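Long-range contacts in hypothetical membrane protein (PDB 6JSB), which binds heme through a beta-rich HtaA-family domain and probably passes it along in the heme uptake machinery of Corynebacterium glutamicum: residues G10-V16 with R55-V61; D98-S102 with D171-T175; E140-F146 with T160-T166. All blocks are in the same frame, centred on the assembly; numbering follows the deposited sequence.

Contact 1: G10-V16 with R55-V61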
loop_
_atom_site.group_PDB
_atom_site.type_symbol
_atom_site.label_atom_id
_atom_site.label_comp_id
_atom_site.label_asym_id
_atom_site.label_seq_id
_atom_site.Cartn_x
_atom_site.Cartn_y
_atom_site.Cartn_z
ATOM N N GLY A 10 -16.451 -2.155 -3.516
ATOM C CA GLY A 10 -15.853 -1.062 -4.268
ATOM C C GLY A 10 -14.340 -1.174 -4.377
ATOM O O GLY A 10 -13.769 -2.284 -4.408
ATOM N N THR A 11 -13.662 -0.022 -4.476
ATOM C CA THR A 11 -12.208 -0.022 -4.634
ATOM C C THR A 11 -11.636 1.135 -3.849
ATOM O O THR A 11 -12.343 2.105 -3.532
ATOM C CB THR A 11 -11.762 0.194 -6.108
ATOM O OG1 THR A 11 -12.380 1.409 -6.629
ATOM C CG2 THR A 11 -12.186 -0.987 -6.996
ATOM N N ALA A 12 -10.337 1.071 -3.609
ATOM C CA ALA A 12 -9.572 2.227 -3.126
ATOM C C ALA A 12 -8.510 2.514 -4.178
ATOM O O ALA A 12 -7.822 1.596 -4.622
ATOM C CB ALA A 12 -8.903 1.986 -1.783
ATOM N N ASP A 13 -8.345 3.787 -4.523
ATOM C CA ASP A 13 -7.283 4.244 -5.416
ATOM C C ASP A 13 -6.153 4.759 -4.548
ATOM O O ASP A 13 -6.323 5.786 -3.895
ATOM C CB ASP A 13 -7.765 5.385 -6.330
ATOM C CG ASP A 13 -8.599 4.908 -7.552
ATOM O OD1 ASP A 13 -9.755 4.446 -7.374
ATOM O OD2 ASP A 13 -8.115 5.069 -8.704
ATOM N N TRP A 14 -4.980 4.102 -4.596
ATOM C CA TRP A 14 -3.841 4.535 -3.749
ATOM C C TRP A 14 -2.558 4.170 -4.479
ATOM O O TRP A 14 -2.229 2.975 -4.549
ATOM C CB TRP A 14 -3.889 3.860 -2.385
ATOM C CG TRP A 14 -2.792 4.324 -1.479
ATOM C CD1 TRP A 14 -2.391 5.630 -1.256
ATOM C CD2 TRP A 14 -1.937 3.490 -0.719
ATOM N NE1 TRP A 14 -1.316 5.623 -0.347
ATOM C CE2 TRP A 14 -0.989 4.326 -0.066
ATOM C CE3 TRP A 14 -1.833 2.085 -0.580
ATOM C CZ2 TRP A 14 -0.004 3.835 0.786
ATOM C CZ3 TRP A 14 -0.793 1.578 0.291
ATOM C CH2 TRP A 14 0.082 2.460 0.937
ATOM N N SER A 15 -1.808 5.187 -4.959
ATOM C CA SER A 15 -0.582 4.914 -5.731
ATOM C C SER A 15 0.643 4.664 -4.852
ATOM O O SER A 15 1.724 4.470 -5.381
ATOM C CB SER A 15 -0.241 6.105 -6.650
ATOM O OG SER A 15 -1.357 6.362 -7.482
ATOM N N VAL A 16 0.487 4.685 -3.532
ATOM C CA VAL A 16 1.520 4.512 -2.510
ATOM C C VAL A 16 2.368 5.781 -2.428
ATOM O O VAL A 16 2.325 6.510 -1.422
ATOM C CB VAL A 16 2.381 3.226 -2.755
ATOM C CG1 VAL A 16 3.385 3.055 -1.613
ATOM C CG2 VAL A 16 1.446 1.988 -2.759
ATOM N N ARG A 55 2.032 5.757 -12.602
ATOM C CA ARG A 55 1.432 4.490 -12.230
ATOM C C ARG A 55 0.343 4.723 -11.189
ATOM O O ARG A 55 0.499 5.533 -10.237
ATOM C CB ARG A 55 2.488 3.538 -11.646
ATOM C CG ARG A 55 1.882 2.155 -11.271
ATOM C CD ARG A 55 3.035 1.224 -10.885
ATOM N NE ARG A 55 3.891 0.771 -12.024
ATOM C CZ ARG A 55 3.600 -0.283 -12.772
ATOM N NH1 ARG A 55 2.429 -0.934 -12.651
ATOM N NH2 ARG A 55 4.502 -0.701 -13.679
ATOM N N GLU A 56 -0.728 3.967 -11.350
ATOM C CA GLU A 56 -1.850 3.985 -10.374
ATOM C C GLU A 56 -2.137 2.567 -9.925
ATOM O O GLU A 56 -1.891 1.591 -10.668
ATOM C CB GLU A 56 -3.115 4.566 -11.065
ATOM C CG GLU A 56 -2.932 6.057 -11.396
ATOM C CD GLU A 56 -4.166 6.656 -12.037
ATOM O OE1 GLU A 56 -4.240 6.594 -13.257
ATOM O OE2 GLU A 56 -5.077 7.155 -11.314
ATOM N N PHE A 57 -2.653 2.425 -8.690
ATOM C CA PHE A 57 -3.121 1.123 -8.232
ATOM C C PHE A 57 -4.546 1.242 -7.736
ATOM O O PHE A 57 -4.850 2.190 -6.986
ATOM C CB PHE A 57 -2.284 0.592 -7.004
ATOM C CG PHE A 57 -0.818 0.430 -7.244
ATOM C CD1 PHE A 57 0.083 1.251 -6.560
ATOM C CD2 PHE A 57 -0.344 -0.563 -8.102
ATOM C CE1 PHE A 57 1.483 1.106 -6.739
ATOM C CE2 PHE A 57 1.005 -0.721 -8.259
ATOM C CZ PHE A 57 1.927 0.115 -7.613
ATOM N N THR A 58 -5.402 0.277 -8.083
ATOM C CA THR A 58 -6.693 0.194 -7.392
ATOM C C THR A 58 -6.680 -1.084 -6.565
ATOM O O THR A 58 -6.152 -2.110 -7.013
ATOM C CB THR A 58 -7.917 0.168 -8.328
ATOM O OG1 THR A 58 -7.954 -1.094 -9.004
ATOM C CG2 THR A 58 -7.855 1.315 -9.315
ATOM N N TRP A 59 -7.187 -1.010 -5.349
ATOM C CA TRP A 59 -7.189 -2.108 -4.416
ATOM C C TRP A 59 -8.631 -2.531 -4.181
ATOM O O TRP A 59 -9.485 -1.652 -3.947
ATOM C CB TRP A 59 -6.549 -1.665 -3.055
ATOM C CG TRP A 59 -5.129 -1.101 -3.175
ATOM C CD1 TRP A 59 -4.771 0.145 -3.637
ATOM C CD2 TRP A 59 -3.899 -1.747 -2.768
ATOM N NE1 TRP A 59 -3.397 0.318 -3.559
ATOM C CE2 TRP A 59 -2.838 -0.832 -3.040
ATOM C CE3 TRP A 59 -3.609 -3.004 -2.217
ATOM C CZ2 TRP A 59 -1.526 -1.101 -2.736
ATOM C CZ3 TRP A 59 -2.249 -3.306 -1.925
ATOM C CH2 TRP A 59 -1.234 -2.360 -2.191
ATOM N N PRO A 60 -8.948 -3.830 -4.208
ATOM C CA PRO A 60 -10.349 -4.241 -4.115
ATOM C C PRO A 60 -10.836 -4.182 -2.678
ATOM O O PRO A 60 -10.146 -4.607 -1.764
ATOM C CB PRO A 60 -10.323 -5.694 -4.633
ATOM C CG PRO A 60 -8.888 -6.199 -4.241
ATOM C CD PRO A 60 -8.031 -4.969 -4.488
ATOM N N VAL A 61 -12.063 -3.686 -2.479
ATOM C CA VAL A 61 -12.690 -3.723 -1.158
ATOM C C VAL A 61 -13.207 -5.126 -0.875
ATOM O O VAL A 61 -13.924 -5.731 -1.696
ATOM C CB VAL A 61 -13.841 -2.710 -1.076
ATOM C CG1 VAL A 61 -14.641 -2.918 0.286
ATOM C CG2 VAL A 61 -13.229 -1.315 -1.152
HETATM O O HOH W 1 -15.711 -5.032 -3.683
HETATM O O HOH W 2 -5.648 6.521 -8.903
HETATM O O HOH W 3 -3.544 5.008 -7.605
#
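Ala12 and Trp59 form the hydrogen-bonded pair at the middle of this antiparallel ladder, with Trp59 N to Ala12 O at 2.8 Å and Ala12 N to Trp59 O at 2.9 Å. Gly10 O and Phe57 O accept the flanking bonds, from Val61 N and Trp14 N. Gly10 suits its place because its backbone angles would press any CB against the preceding carbonyl.

One side-chain bond supplements the ladder: Trp59 NE1 reaches Trp14 O at 3.1 Å, nearly straight at 168°, on a lone pair of the carbonyl and in the plane of the indole. With CG beside its own backbone N (chi1 -56°), the Trp59 ring lies along the neighbouring strand.

Apolar contacts follow on the same side. Trp14 CE3 packs 3.9 Å from Trp59 CZ2, the rings inclined at 37°, and Val16 CG2 lies 4.1 Å from Phe57 CE1.

In one of two conformers of Asp13, a water donates to both Asp13 OD2 and Glu56 OE2, a bridge that is therefore less certain.

Strands 2-14 and 56-65 are thus neighbours in the antiparallel sheet of the HtaA domain, with Ala12, Trp14 and Trp59 on the buried side and Thr11, Asp13, Thr58 and Pro60 on the more exposed one.

Contact 2: D98-S102 with D171-T175. With HEM (protoporphyrin IX containing Fe), chain C.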
loop_
_atom_site.group_PDB
_atom_site.type_symbol
_atom_site.label_atom_id
_atom_site.label_comp_id
_atom_site.label_asym_id
_atom_site.label_seq_id
_atom_site.Cartn_x
_atom_site.Cartn_y
_atom_site.Cartn_z
ATOM N N ASP A 98 13.479 -4.658 -1.402
ATOM C CA ASP A 98 12.506 -5.719 -1.680
ATOM C C ASP A 98 11.355 -5.499 -0.707
ATOM O O ASP A 98 11.484 -5.778 0.490
ATOM C CB ASP A 98 13.158 -7.103 -1.512
ATOM C CG ASP A 98 12.284 -8.242 -2.007
ATOM O OD1 ASP A 98 11.042 -8.170 -1.863
ATOM O OD2 ASP A 98 12.841 -9.281 -2.501
ATOM N N LEU A 99 10.279 -4.933 -1.227
ATOM C CA LEU A 99 9.187 -4.360 -0.423
ATOM C C LEU A 99 7.847 -4.927 -0.892
ATOM O O LEU A 99 7.576 -4.987 -2.096
ATOM C CB LEU A 99 9.168 -2.827 -0.626
ATOM C CG LEU A 99 7.937 -2.098 -0.070
ATOM C CD1 LEU A 99 7.844 -2.134 1.466
ATOM C CD2 LEU A 99 8.012 -0.617 -0.514
ATOM N N ASP A 100 7.001 -5.339 0.040
ATOM C CA ASP A 100 5.705 -5.889 -0.328
ATOM C C ASP A 100 4.666 -5.312 0.612
ATOM O O ASP A 100 4.883 -5.326 1.835
ATOM C CB ASP A 100 5.714 -7.398 -0.202
ATOM C CG ASP A 100 4.509 -8.022 -0.828
ATOM O OD1 ASP A 100 4.587 -8.500 -2.000
ATOM O OD2 ASP A 100 3.457 -8.087 -0.154
ATOM N N PHE A 101 3.578 -4.745 0.070
ATOM C CA PHE A 101 2.435 -4.289 0.859
ATOM C C PHE A 101 1.230 -5.127 0.473
ATOM O O PHE A 101 0.945 -5.264 -0.714
ATOM C CB PHE A 101 2.092 -2.816 0.574
ATOM C CG PHE A 101 3.050 -1.799 1.156
ATOM C CD1 PHE A 101 3.684 -2.020 2.350
ATOM C CD2 PHE A 101 3.185 -0.553 0.600
ATOM C CE1 PHE A 101 4.501 -1.012 2.946
ATOM C CE2 PHE A 101 4.048 0.433 1.170
ATOM C CZ PHE A 101 4.700 0.187 2.338
ATOM N N SER A 102 0.455 -5.590 1.464
ATOM C CA SER A 102 -0.723 -6.361 1.067
ATOM C C SER A 102 -1.830 -6.165 2.098
ATOM O O SER A 102 -1.592 -5.707 3.217
ATOM C CB SER A 102 -0.398 -7.832 0.859
ATOM O OG SER A 102 0.035 -8.429 2.065
ATOM N N ASP A 171 10.832 3.020 8.965
ATOM C CA ASP A 171 11.730 1.901 8.774
ATOM C C ASP A 171 11.333 1.019 7.600
ATOM O O ASP A 171 12.203 0.386 7.003
ATOM C CB ASP A 171 11.766 1.101 10.073
ATOM C CG ASP A 171 12.443 1.897 11.174
ATOM O OD1 ASP A 171 13.498 2.485 10.856
ATOM O OD2 ASP A 171 11.878 1.988 12.279
ATOM N N VAL A 172 10.033 0.954 7.273
ATOM C CA VAL A 172 9.583 0.158 6.143
ATOM C C VAL A 172 10.173 0.693 4.840
ATOM O O VAL A 172 10.574 -0.083 3.952
ATOM C CB VAL A 172 8.045 0.128 6.090
ATOM C CG1 VAL A 172 7.584 -0.648 4.798
ATOM C CG2 VAL A 172 7.477 -0.588 7.365
ATOM N N MET A 173 10.254 2.023 4.722
ATOM C CA MET A 173 10.729 2.682 3.506
ATOM C C MET A 173 12.222 3.028 3.574
ATOM O O MET A 173 12.679 4.019 2.980
ATOM C CB MET A 173 9.868 3.929 3.228
ATOM C CG MET A 173 8.386 3.636 3.142
ATOM S SD MET A 173 7.991 2.348 1.896
ATOM C CE MET A 173 8.422 3.251 0.351
ATOM N N GLY A 174 13.009 2.219 4.304
ATOM C CA GLY A 174 14.474 2.332 4.239
ATOM C C GLY A 174 15.053 3.545 4.941
ATOM O O GLY A 174 16.247 3.821 4.796
ATOM N N THR A 175 14.261 4.245 5.753
ATOM C CA THR A 175 14.589 5.529 6.385
ATOM C C THR A 175 14.810 6.670 5.373
ATOM O O THR A 175 15.309 7.735 5.747
ATOM C CB THR A 175 15.774 5.433 7.389
ATOM O OG1 THR A 175 17.047 5.350 6.718
ATOM C CG2 THR A 175 15.554 4.189 8.291
HETATM C CHA HEM C . 15.708 7.096 -2.943
HETATM C CHB HEM C . 19.796 4.669 -3.890
HETATM C CHC HEM C . 18.171 1.021 -1.070
HETATM C CHD HEM C . 13.912 3.349 -0.406
HETATM C C1A HEM C . 16.982 6.767 -3.363
HETATM C C2A HEM C . 17.862 7.697 -4.045
HETATM C C3A HEM C . 19.013 7.047 -4.337
HETATM C C4A HEM C . 18.864 5.687 -3.822
HETATM C CMA HEM C . 20.269 7.609 -5.072
HETATM C CAA HEM C . 17.493 9.166 -4.346
HETATM C CBA HEM C . 16.923 9.275 -5.753
HETATM C CGA HEM C . 16.251 10.620 -5.915
HETATM O O1A HEM C . 15.826 10.931 -7.062
HETATM O O2A HEM C . 16.134 11.359 -4.885
HETATM C C1B HEM C . 19.703 3.481 -3.220
HETATM C C2B HEM C . 20.725 2.434 -3.221
HETATM C C3B HEM C . 20.289 1.429 -2.440
HETATM C C4B HEM C . 18.955 1.776 -1.933
HETATM C CMB HEM C . 22.070 2.590 -3.984
HETATM C CAB HEM C . 20.973 0.074 -2.091
HETATM C CBB HEM C . 21.937 -0.444 -2.857
HETATM C C1C HEM C . 16.871 1.315 -0.647
HETATM C C2C HEM C . 16.039 0.465 0.170
HETATM C C3C HEM C . 14.838 1.071 0.326
HETATM C C4C HEM C . 14.906 2.368 -0.341
HETATM C CMC HEM C . 16.415 -0.959 0.659
HETATM C CAC HEM C . 13.690 0.430 1.085
HETATM C CBC HEM C . 12.450 0.700 0.702
HETATM C C1D HEM C . 14.058 4.568 -1.033
HETATM C C2D HEM C . 13.051 5.606 -1.042
HETATM C C3D HEM C . 13.522 6.661 -1.740
HETATM C C4D HEM C . 14.849 6.312 -2.222
HETATM C CMD HEM C . 11.710 5.482 -0.288
HETATM C CAD HEM C . 12.764 7.999 -1.999
HETATM C CBD HEM C . 12.107 7.865 -3.398
HETATM C CGD HEM C . 11.322 9.150 -3.652
HETATM O O1D HEM C . 12.004 10.198 -3.919
HETATM O O2D HEM C . 10.047 9.083 -3.554
HETATM N NA HEM C . 17.625 5.520 -3.208
HETATM N NB HEM C . 18.643 3.021 -2.467
HETATM N NC HEM C . 16.150 2.483 -0.919
HETATM N ND HEM C . 15.108 5.033 -1.776
HETATM FE FE HEM C . 16.750 3.836 -2.241
#
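Met173 meets Leu99 and Phe101 through the far end of its side chain. CB and CG lead off from the loop just after helix 167-172, and a bend at chi2 (-55°) brings SD to strand 95-109. There SD rests 3.8 Å from Leu99 CD2 and 4.0 Å from Phe101 CZ, a Met-aromatic contact in which the sulfur approaches the ring obliquely. The bend at chi3 (-68°) turns the terminal CE toward the heme, 4.0 Å from both Leu99 CD2 and the heme methyl CMD, so one flexible, unbranched chain spans from the sheet to the porphyrin.

Val172 packs beside it with a single branch: CG1 sits 3.6 Å from Phe101 CE1, at the ring edge, and 3.7 Å from Leu99 CD1. Leucine suits this spot because its two methyls divide the work, CD1 going to the valine and CD2 to the sulfur. No hydrogen bond crosses the contact; Val172 O is taken by Ser121 OG.

Gly174, with positive phi, is the C-prime residue of a Schellman motif ending the helix. Its N comes within 3.7 Å of heme CAC, and the porphyrin carbon C3C occupies the space where a CB would lie, which suits glycine. Met173 and Gly174 thus line the heme pocket, and Leu99 and Phe101 of the strand back Met173 from behind; Tyr177 and Ser19 hydrogen-bond the heme.

Contact 3: E140-F146 with T160-T166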
loop_
_atom_site.group_PDB
_atom_site.type_symbol
_atom_site.label_atom_id
_atom_site.label_comp_id
_atom_site.label_asym_id
_atom_site.label_seq_id
_atom_site.Cartn_x
_atom_site.Cartn_y
_atom_site.Cartn_z
ATOM N N GLU A 140 0.638 0.014 11.342
ATOM C CA GLU A 140 0.219 1.387 10.977
ATOM C C GLU A 140 1.289 2.029 10.102
ATOM O O GLU A 140 2.347 2.426 10.608
ATOM C CB GLU A 140 0.004 2.234 12.232
ATOM C CG GLU A 140 -1.025 1.623 13.136
ATOM C CD GLU A 140 -1.245 2.472 14.433
ATOM O OE1 GLU A 140 -2.056 2.010 15.230
ATOM O OE2 GLU A 140 -0.688 3.601 14.562
ATOM N N LEU A 141 0.984 2.167 8.804
ATOM C CA LEU A 141 1.911 2.751 7.852
ATOM C C LEU A 141 1.717 4.251 7.753
ATOM O O LEU A 141 2.694 4.982 7.559
ATOM C CB LEU A 141 1.672 2.119 6.481
ATOM C CG LEU A 141 2.583 2.680 5.384
ATOM C CD1 LEU A 141 4.008 2.210 5.526
ATOM C CD2 LEU A 141 2.034 2.290 3.967
ATOM N N ALA A 142 0.472 4.734 7.835
ATOM C CA ALA A 142 0.234 6.154 7.601
ATOM C C ALA A 142 -0.963 6.594 8.402
ATOM O O ALA A 142 -1.886 5.786 8.638
ATOM C CB ALA A 142 -0.019 6.469 6.082
ATOM N N THR A 143 -0.996 7.897 8.742
ATOM C CA THR A 143 -2.219 8.511 9.258
ATOM C C THR A 143 -2.929 9.202 8.107
ATOM O O THR A 143 -2.323 9.471 7.073
ATOM C CB THR A 143 -1.937 9.524 10.372
ATOM O OG1 THR A 143 -1.005 10.477 9.898
ATOM C CG2 THR A 143 -1.327 8.782 11.592
ATOM N N ILE A 144 -4.252 9.391 8.262
ATOM C CA ILE A 144 -5.061 9.885 7.137
ATOM C C ILE A 144 -5.944 11.008 7.635
ATOM O O ILE A 144 -6.507 10.915 8.736
ATOM C CB ILE A 144 -5.986 8.784 6.563
ATOM C CG1 ILE A 144 -5.218 7.494 6.304
ATOM C CG2 ILE A 144 -6.619 9.302 5.254
ATOM C CD1 ILE A 144 -6.149 6.283 5.904
ATOM N N THR A 145 -6.091 12.053 6.820
ATOM C CA THR A 145 -7.125 13.051 7.045
ATOM C C THR A 145 -8.005 13.039 5.801
ATOM O O THR A 145 -7.512 13.175 4.667
ATOM C CB THR A 145 -6.544 14.443 7.315
ATOM O OG1 THR A 145 -5.640 14.379 8.429
ATOM C CG2 THR A 145 -7.666 15.461 7.623
ATOM N N PHE A 146 -9.295 12.839 6.008
ATOM C CA PHE A 146 -10.242 12.790 4.885
ATOM C C PHE A 146 -10.892 14.152 4.648
ATOM O O PHE A 146 -11.020 14.992 5.565
ATOM C CB PHE A 146 -11.341 11.760 5.152
ATOM C CG PHE A 146 -10.840 10.330 5.190
ATOM C CD1 PHE A 146 -10.523 9.672 4.040
ATOM C CD2 PHE A 146 -10.702 9.667 6.449
ATOM C CE1 PHE A 146 -10.035 8.336 4.079
ATOM C CE2 PHE A 146 -10.237 8.326 6.455
ATOM C CZ PHE A 146 -9.917 7.709 5.266
ATOM N N THR A 160 -11.682 11.328 -0.418
ATOM C CA THR A 160 -10.235 11.244 -0.527
ATOM C C THR A 160 -9.585 11.710 0.758
ATOM O O THR A 160 -10.072 12.658 1.380
ATOM C CB THR A 160 -9.761 12.102 -1.708
ATOM O OG1 THR A 160 -10.271 11.427 -2.890
ATOM C CG2 THR A 160 -8.267 12.121 -1.763
ATOM N N GLY A 161 -8.543 10.995 1.148
ATOM C CA GLY A 161 -7.734 11.378 2.311
ATOM C C GLY A 161 -6.264 11.589 1.996
ATOM O O GLY A 161 -5.683 10.899 1.128
ATOM N N GLN A 162 -5.671 12.617 2.634
ATOM C CA GLN A 162 -4.222 12.830 2.580
ATOM C C GLN A 162 -3.593 11.855 3.564
ATOM O O GLN A 162 -4.165 11.605 4.634
ATOM C CB GLN A 162 -3.822 14.276 2.960
ATOM C CG GLN A 162 -4.079 15.320 1.840
ATOM C CD GLN A 162 -3.717 16.738 2.237
ATOM O OE1 GLN A 162 -2.527 17.112 2.282
ATOM N NE2 GLN A 162 -4.732 17.540 2.547
ATOM N N THR A 163 -2.403 11.340 3.229
ATOM C CA THR A 163 -1.699 10.355 4.058
ATOM C C THR A 163 -0.339 10.899 4.463
ATOM O O THR A 163 0.308 11.617 3.694
ATOM C CB THR A 163 -1.471 9.059 3.301
ATOM O OG1 THR A 163 -0.788 9.375 2.068
ATOM C CG2 THR A 163 -2.854 8.420 2.883
ATOM N N LYS A 164 0.089 10.532 5.686
ATOM C CA LYS A 164 1.408 10.902 6.204
ATOM C C LYS A 164 2.045 9.684 6.868
ATOM O O LYS A 164 1.404 9.015 7.658
ATOM C CB LYS A 164 1.301 12.056 7.215
ATOM C CG LYS A 164 0.974 13.414 6.461
ATOM C CD LYS A 164 0.917 14.553 7.471
ATOM C CE LYS A 164 0.844 15.944 6.775
ATOM N NZ LYS A 164 -0.019 15.945 5.560
ATOM N N LEU A 165 3.307 9.441 6.556
ATOM C CA LEU A 165 4.036 8.271 7.047
ATOM C C LEU A 165 4.161 8.320 8.564
ATOM O O LEU A 165 4.490 9.359 9.153
ATOM C CB LEU A 165 5.437 8.287 6.426
ATOM C CG LEU A 165 6.270 7.008 6.554
ATOM C CD1 LEU A 165 5.627 5.913 5.651
ATOM C CD2 LEU A 165 7.705 7.387 6.051
ATOM N N THR A 166 3.966 7.162 9.191
ATOM C CA THR A 166 4.198 7.038 10.620
ATOM C C THR A 166 5.668 6.722 10.934
ATOM O O THR A 166 6.477 6.371 10.057
ATOM C CB THR A 166 3.355 5.901 11.200
ATOM O OG1 THR A 166 3.786 4.680 10.588
ATOM C CG2 THR A 166 1.865 6.084 10.989
HETATM O O HOH W 4 1.799 10.273 10.510
HETATM O O HOH W 5 -2.793 13.204 6.933
#
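Strands 140-146 and 160-165 run antiparallel, their axes inclined at 150° and as close as 4.3 Å, with Thr143-Lys164 and Thr145-Gln162 as hydrogen-bonded pairs. Both pairs have their two backbone bonds, Thr143 N to Lys164 O measuring 2.9 Å and Gln162 N to Thr145 O 2.8 Å. Leu141 and Ala142 both face Leu115 on the strand beyond, a classic beta bulge.

Thr166 closes the ladder. Its N donates to Leu141 O at 3.0 Å, from above the carbonyl plane, while OG1 gives its proton to Glu140 O at 2.7 Å. Chi1 (63°) turns OG1 toward both its partners: it also accepts from Gly169 N, so Thr166 is the N-cap residue of helix 167-172. Threonine fits here because its hydroxyl both donates and accepts.

On the buried side, Leu141 CD1 lies 4.0 Å from Leu165 CD1 where the two leucines meet obliquely. Ile144 CG2 rests over one face of the Phe146 ring, toward its rim, and also 3.8 Å from Gly161 CA. Any CB on Gly161 would run into Ile144 CG2 and Phe146 CD1, so glycine is the residue that lets this branched chain and ring lie against the backbone. Thr163, also on this side, satisfies its hydroxyl at Ala184 O.

The outer side carries Thr143, Thr145, Gln162 and Lys164. A water donates to Lys164 O and lies 2.9 Å from Thr143 OG1, hydrogen-bonded to both.

The chemistry thus implies a hairpin in which backbone bonds join the strands, the inner side is mostly apolar and the outer side is suited to solvent, while one threonine hydroxyl couples strand 139-146 to the start of helix 167-172.

All three contacts reach one antiparallel sheet, and their centres stand 15 to 18 Å apart. Apolar side chains join them inside: Trp14 CH2 of contact 1 lies 3.6 Å from Leu141 CD2 of contact 3, and Phe101 CZ of contact 2 touches that same methyl at 3.8 Å. Val16 CG1 closes the triangle, 3.9 Å from Phe101 CE2. Contact 3 is nested in the chain loop that contact 2 closes, strand 156-165 leading directly into helix 167-172. Contact 2 touches the heme itself. The side chain of Leu165 remains about 8 Å from the heme. The side chain of Val16 is about 9 Å from the heme. The side chain of Met173 is about 7 Å from that of Tyr23, the axial ligand of the heme iron.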